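Local atomic coordinates of histidine-containing phosphotransfer protein 2 (Oryza sativa, PDB entry 1YVI), a protein that relays phosphoryl groups from cytokinin sensor histidine kinases to response regulators in the multistep His-to-Asp phosphorelay, as a positive regulator of cytokinin signalling. Residues D53-I58 with D123-R128; Q81-S86 with K93-C98. All coordinates share one frame; numbering follows the deposited sequence.

Contact 1. Residues D53-I58 with D123-R128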
loop_
_atom_site.group_PDB
_atom_site.type_symbol
_atom_site.label_atom_id
_atom_site.label_comp_id
_atom_site.label_asym_id
_atom_site.label_seq_id
_atom_site.Cartn_x
_atom_site.Cartn_y
_atom_site.Cartn_z
ATOM N N ASP A 53 -5.294 -1.636 6.810
ATOM C CA ASP A 53 -5.984 -2.708 6.071
ATOM C C ASP A 53 -5.017 -3.631 5.369
ATOM O O ASP A 53 -5.242 -4.828 5.333
ATOM C CB ASP A 53 -6.836 -2.141 4.906
ATOM C CG ASP A 53 -8.201 -1.738 5.330
ATOM O OD1 ASP A 53 -8.566 -2.076 6.480
ATOM O OD2 ASP A 53 -8.907 -1.048 4.526
ATOM N N ALA A 54 -4.013 -3.064 4.700
ATOM C CA ALA A 54 -2.987 -3.885 4.001
ATOM C C ALA A 54 -2.263 -4.749 4.979
ATOM O O ALA A 54 -2.065 -5.911 4.735
ATOM C CB ALA A 54 -1.970 -2.999 3.285
ATOM N N ASP A 55 -1.834 -4.162 6.087
ATOM C CA ASP A 55 -1.146 -4.927 7.115
ATOM C C ASP A 55 -2.019 -6.093 7.640
ATOM O O ASP A 55 -1.542 -7.225 7.828
ATOM C CB ASP A 55 -0.777 -3.998 8.269
ATOM C CG ASP A 55 -0.285 -4.777 9.481
ATOM O OD1 ASP A 55 0.846 -5.275 9.427
ATOM O OD2 ASP A 55 -1.070 -4.950 10.436
ATOM N N ARG A 56 -3.289 -5.819 7.854
ATOM C CA ARG A 56 -4.253 -6.849 8.259
ATOM C C ARG A 56 -4.374 -7.954 7.220
ATOM O O ARG A 56 -4.423 -9.169 7.555
ATOM C CB ARG A 56 -5.645 -6.216 8.463
ATOM C CG ARG A 56 -6.665 -7.182 8.955
ATOM C CD ARG A 56 -8.054 -6.588 9.070
ATOM N NE ARG A 56 -8.436 -5.826 7.879
ATOM C CZ ARG A 56 -9.011 -6.349 6.804
ATOM N NH1 ARG A 56 -9.293 -7.651 6.726
ATOM N NH2 ARG A 56 -9.305 -5.557 5.802
ATOM N N ILE A 57 -4.504 -7.579 5.954
ATOM C CA ILE A 57 -4.658 -8.589 4.907
ATOM C C ILE A 57 -3.384 -9.420 4.707
ATOM O O ILE A 57 -3.456 -10.605 4.435
ATOM C CB ILE A 57 -5.053 -7.912 3.546
ATOM C CG1 ILE A 57 -6.479 -7.381 3.596
ATOM C CG2 ILE A 57 -4.970 -8.924 2.350
ATOM C CD1 ILE A 57 -6.719 -6.227 2.604
ATOM N N ILE A 58 -2.238 -8.760 4.677
ATOM C CA ILE A 58 -0.952 -9.488 4.572
ATOM C C ILE A 58 -0.897 -10.546 5.690
ATOM O O ILE A 58 -0.577 -11.719 5.450
ATOM C CB ILE A 58 0.246 -8.516 4.688
ATOM C CG1 ILE A 58 0.317 -7.666 3.394
ATOM C CG2 ILE A 58 1.571 -9.302 5.035
ATOM C CD1 ILE A 58 1.282 -6.502 3.400
ATOM N N ASP A 123 7.350 -4.284 -0.943
ATOM C CA ASP A 123 6.714 -3.117 -1.601
ATOM C C ASP A 123 5.821 -2.337 -0.636
ATOM O O ASP A 123 5.800 -1.119 -0.672
ATOM C CB ASP A 123 5.872 -3.589 -2.808
ATOM C CG ASP A 123 6.761 -4.054 -4.009
ATOM O OD1 ASP A 123 7.889 -3.533 -4.232
ATOM O OD2 ASP A 123 6.286 -4.915 -4.734
ATOM N N PHE A 124 5.102 -3.048 0.242
ATOM C CA PHE A 124 4.259 -2.375 1.237
ATOM C C PHE A 124 5.122 -1.564 2.212
ATOM O O PHE A 124 4.788 -0.420 2.558
ATOM C CB PHE A 124 3.416 -3.405 2.012
ATOM C CG PHE A 124 2.678 -2.822 3.169
ATOM C CD1 PHE A 124 1.698 -1.844 2.946
ATOM C CD2 PHE A 124 2.979 -3.188 4.460
ATOM C CE1 PHE A 124 1.011 -1.272 4.021
ATOM C CE2 PHE A 124 2.319 -2.601 5.545
ATOM C CZ PHE A 124 1.328 -1.660 5.312
ATOM N N TYR A 125 6.201 -2.157 2.712
ATOM C CA TYR A 125 7.035 -1.423 3.681
ATOM C C TYR A 125 7.769 -0.236 3.086
ATOM O O TYR A 125 8.024 0.745 3.814
ATOM C CB TYR A 125 7.981 -2.377 4.479
ATOM C CG TYR A 125 7.142 -3.130 5.519
ATOM C CD1 TYR A 125 6.646 -2.446 6.658
ATOM C CD2 TYR A 125 6.774 -4.472 5.333
ATOM C CE1 TYR A 125 5.835 -3.081 7.624
ATOM C CE2 TYR A 125 5.914 -5.140 6.323
ATOM C CZ TYR A 125 5.468 -4.431 7.433
ATOM O OH TYR A 125 4.668 -5.035 8.375
ATOM N N ASP A 126 8.188 -0.341 1.819
ATOM C CA ASP A 126 8.785 0.821 1.120
ATOM C C ASP A 126 7.782 1.946 1.079
ATOM O O ASP A 126 8.127 3.088 1.357
ATOM C CB ASP A 126 9.073 0.551 -0.360
ATOM C CG ASP A 126 10.397 -0.180 -0.606
ATOM O OD1 ASP A 126 11.183 -0.345 0.352
ATOM O OD2 ASP A 126 10.593 -0.621 -1.761
ATOM N N LEU A 127 6.553 1.652 0.658
ATOM C CA LEU A 127 5.582 2.745 0.598
ATOM C C LEU A 127 5.139 3.182 2.012
ATOM O O LEU A 127 4.916 4.380 2.272
ATOM C CB LEU A 127 4.357 2.343 -0.249
ATOM C CG LEU A 127 3.308 3.409 -0.544
ATOM C CD1 LEU A 127 3.902 4.574 -1.343
ATOM C CD2 LEU A 127 2.239 2.790 -1.405
ATOM N N ARG A 128 4.965 2.225 2.932
ATOM C CA ARG A 128 4.541 2.603 4.310
ATOM C C ARG A 128 5.528 3.609 4.930
ATOM O O ARG A 128 5.160 4.550 5.653
ATOM C CB ARG A 128 4.481 1.359 5.228
ATOM C CG ARG A 128 3.907 1.743 6.592
ATOM C CD ARG A 128 3.677 0.491 7.473
ATOM N NE ARG A 128 2.837 0.839 8.635
ATOM C CZ ARG A 128 3.243 1.418 9.760
ATOM N NH1 ARG A 128 4.508 1.795 9.965
ATOM N NH2 ARG A 128 2.344 1.663 10.692
HETATM O O HOH W 1 2.024 -6.680 7.583
HETATM O O HOH W 2 2.678 -2.753 9.506
#
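With CG trans to the backbone nitrogen (chi1 172°), the ring of Phe124 is carried across to the helix of Asp53-Ile58, while Ile58 turns CG1 trans to its carbonyl carbon and then extends CD1 toward that ring. Ile58 CD1 lies 3.9 Å from Phe124 CD2 and about as far from CG and CB, so this methyl packs at the root of the aromatic group. One turn earlier, Ala54 meets the outer part of the ring, its CB 3.5 Å from Phe124 CE1. The small methyl suits this place because the ring comes so near the backbone that Phe124 CZ is 4.1 Å from Asp55 N.

The two segments run nearly antiparallel (161°) and lie on helices 42-65 and 110-142, two members of the antiparallel four-helix bundle characteristic of HPt domains. Their local axes approach to 11.5 Å, a wide spacing that the large Phe124 bridges from one side. Ile58 also touches Val120, farther back on helix 110-142.

Toward the edge of the contact the chemistry becomes polar. Tyr125 is long enough to bring its hydroxyl close to the other helix, yet OH and Asp55 OD1 remain 4.0 Å apart, with ring and carboxylate planes turned 75° against each other. Two waters span the distance: water 1 donates to Asp55 OD1 at 2.6 Å and water 2 donates weakly to the same oxygen, and both hydrogen-bond to Tyr125 OH. Phe124 CD2 sits over the centre of one face of the Tyr125 ring, 3.9 Å above its plane, which links the buried aromatic group to the hydrated one.

Contact 2. Residues Q81-S86 with K93-C98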
loop_
_atom_site.group_PDB
_atom_site.type_symbol
_atom_site.label_atom_id
_atom_site.label_comp_id
_atom_site.label_asym_id
_atom_site.label_seq_id
_atom_site.Cartn_x
_atom_site.Cartn_y
_atom_site.Cartn_z
ATOM N N GLN A 81 -8.294 -8.600 -2.992
ATOM C CA GLN A 81 -8.684 -7.447 -2.159
ATOM C C GLN A 81 -7.531 -6.467 -2.028
ATOM O O GLN A 81 -7.763 -5.271 -2.085
ATOM C CB GLN A 81 -9.026 -7.859 -0.735
ATOM C CG GLN A 81 -10.287 -8.503 -0.564
ATOM C CD GLN A 81 -10.799 -8.371 0.882
ATOM O OE1 GLN A 81 -12.004 -8.434 1.108
ATOM N NE2 GLN A 81 -9.896 -8.224 1.848
ATOM N N LEU A 82 -6.327 -6.969 -1.728
ATOM C CA LEU A 82 -5.182 -6.076 -1.513
ATOM C C LEU A 82 -4.856 -5.359 -2.834
ATOM O O LEU A 82 -4.473 -4.223 -2.820
ATOM C CB LEU A 82 -3.951 -6.857 -1.026
ATOM C CG LEU A 82 -2.684 -6.055 -0.739
ATOM C CD1 LEU A 82 -2.965 -4.897 0.224
ATOM C CD2 LEU A 82 -1.617 -6.999 -0.170
ATOM N N LYS A 83 -4.969 -6.074 -3.954
ATOM C CA LYS A 83 -4.756 -5.510 -5.274
ATOM C C LYS A 83 -5.681 -4.327 -5.502
ATOM O O LYS A 83 -5.247 -3.269 -5.964
ATOM C CB LYS A 83 -5.063 -6.535 -6.347
ATOM C CG LYS A 83 -4.569 -6.048 -7.686
ATOM C CD LYS A 83 -5.230 -6.755 -8.805
ATOM C CE LYS A 83 -6.443 -6.042 -9.269
ATOM N NZ LYS A 83 -6.088 -5.233 -10.465
ATOM N N GLY A 84 -6.967 -4.528 -5.209
ATOM C CA GLY A 84 -7.952 -3.452 -5.294
ATOM C C GLY A 84 -7.731 -2.286 -4.346
ATOM O O GLY A 84 -7.829 -1.140 -4.781
ATOM N N SER A 85 -7.460 -2.519 -3.051
ATOM C CA SER A 85 -7.155 -1.401 -2.179
ATOM C C SER A 85 -5.867 -0.646 -2.547
ATOM O O SER A 85 -5.796 0.599 -2.420
ATOM C CB SER A 85 -7.165 -1.773 -0.680
ATOM O OG SER A 85 -6.084 -2.641 -0.397
ATOM N N SER A 86 -4.848 -1.394 -2.975
ATOM C CA SER A 86 -3.613 -0.797 -3.420
ATOM C C SER A 86 -3.894 0.045 -4.675
ATOM O O SER A 86 -3.408 1.162 -4.763
ATOM C CB SER A 86 -2.560 -1.896 -3.750
ATOM O OG SER A 86 -2.323 -2.600 -2.528
ATOM N N LYS A 93 3.041 -0.581 -7.055
ATOM C CA LYS A 93 3.985 -1.738 -6.982
ATOM C C LYS A 93 3.354 -2.871 -6.170
ATOM O O LYS A 93 3.487 -4.028 -6.499
ATOM C CB LYS A 93 5.335 -1.282 -6.377
ATOM C CG LYS A 93 6.113 -0.283 -7.332
ATOM C CD LYS A 93 7.432 0.051 -6.789
ATOM C CE LYS A 93 8.502 -1.004 -7.094
ATOM N NZ LYS A 93 9.737 -0.536 -6.348
ATOM N N VAL A 94 2.652 -2.530 -5.090
ATOM C CA VAL A 94 1.946 -3.564 -4.341
ATOM C C VAL A 94 0.919 -4.178 -5.313
ATOM O O VAL A 94 0.759 -5.385 -5.405
ATOM C CB VAL A 94 1.260 -2.961 -3.097
ATOM C CG1 VAL A 94 0.407 -3.995 -2.346
ATOM C CG2 VAL A 94 2.311 -2.318 -2.171
ATOM N N LYS A 95 0.206 -3.319 -6.039
ATOM C CA LYS A 95 -0.796 -3.809 -6.989
ATOM C C LYS A 95 -0.174 -4.788 -8.008
ATOM O O LYS A 95 -0.747 -5.852 -8.266
ATOM C CB LYS A 95 -1.492 -2.597 -7.702
ATOM C CG LYS A 95 -2.476 -3.041 -8.744
ATOM C CD LYS A 95 -2.953 -1.899 -9.625
ATOM C CE LYS A 95 -1.856 -1.473 -10.591
ATOM N NZ LYS A 95 -2.160 -0.130 -11.181
ATOM N N PHE A 96 0.947 -4.433 -8.637
ATOM C CA PHE A 96 1.498 -5.326 -9.657
ATOM C C PHE A 96 1.984 -6.637 -9.086
ATOM O O PHE A 96 1.816 -7.672 -9.729
ATOM C CB PHE A 96 2.591 -4.674 -10.502
ATOM C CG PHE A 96 2.120 -3.476 -11.236
ATOM C CD1 PHE A 96 0.927 -3.511 -11.895
ATOM C CD2 PHE A 96 2.848 -2.307 -11.221
ATOM C CE1 PHE A 96 0.451 -2.378 -12.556
ATOM C CE2 PHE A 96 2.375 -1.196 -11.887
ATOM C CZ PHE A 96 1.186 -1.244 -12.540
ATOM N N THR A 97 2.503 -6.599 -7.865
ATOM C CA THR A 97 2.952 -7.854 -7.179
ATOM C C THR A 97 1.756 -8.770 -6.922
ATOM O O THR A 97 1.824 -9.980 -7.180
ATOM C CB THR A 97 3.712 -7.483 -5.927
ATOM O OG1 THR A 97 4.871 -6.710 -6.316
ATOM C CG2 THR A 97 4.159 -8.746 -5.181
ATOM N N CYS A 98 0.634 -8.189 -6.467
ATOM C CA CYS A 98 -0.642 -8.969 -6.296
ATOM C C CYS A 98 -1.134 -9.646 -7.589
ATOM O O CYS A 98 -1.666 -10.761 -7.570
ATOM C CB CYS A 98 -1.780 -8.056 -5.744
ATOM S SG CYS A 98 -1.403 -7.622 -4.007
#
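Leu82, Ser86, Val94 and Cys98 form the buried part of this contact, where small and branched side chains let two helices come near each other. Cys98 SG lies 3.8 Å from Leu82 CG, and Val94 CG1 approaches the same branching carbon; the Leu82 and Val94 side chains cross at about a right angle. Compact, polarisable sulfur suits a site that also lies close to the backbone of Lys83. The tightest approach joins Val94 CG1 to Ser86 OG, 3.1 Å apart. That hydroxyl can sit against a methyl group because its own polar need is met within its helix: it donates to Leu82 O at 2.7 Å, from 34° outside the carbonyl plane. Leu82 O also accepts the backbone N-H of Ser86, and the two donors reach it from opposite faces of its plane. Packing is equally close at the lysine stems, where the backbones are nearest, Lys83 CA lying 4.6 Å from Lys95 CA. Lys83 CB touches Cys98 CB at 3.7 Å, and Lys83 CG meets Lys95 CG at 3.8 Å as the two chains pass at a slant.

This is an antiparallel helical hairpin, formed by helices 72-89 and 92-106, which succeed each other after a short turn; with helices 42-65 and 110-142 they make up the HPt four-helix bundle. The segment axes come within 8.2 Å and their directions differ by 154°. Helix 72-89 also carries His80, the predicted phosphorylation site, just before Gln81. Leu82 extends the apolar surface to Val120.

The looser, partly exposed side begins beyond these stems. Bends at chi3 in both lysines and again at chi4 in Lys83 leave their ammonium nitrogens well apart. Lys95 NZ has a long, weak ion pair with Asp24.

Overall arrangement
Contacts 1 and 2 have centres about 10 Å apart and together involve helices 42-65, 72-89, 92-106 and 110-142, all within the HPt domain. Along the chain the order is 53-58, 81-86, 93-98, 123-128: the hairpin of contact 2 falls between the two sequence-distant helices of contact 1. The contacts meet directly. Ala54 CB packs 3.7 Å from Leu82 CD1, and Asp123 OD2 lies 2.8 Å from Thr97 OG1 in a probable hydrogen bond. The first joins helices 42-65 and 72-89 and the second joins 92-106 and 110-142, each pair consecutive in the chain, making the contacts parts of one bundle, whose helix 72-89 carries His80, not phosphorylated here.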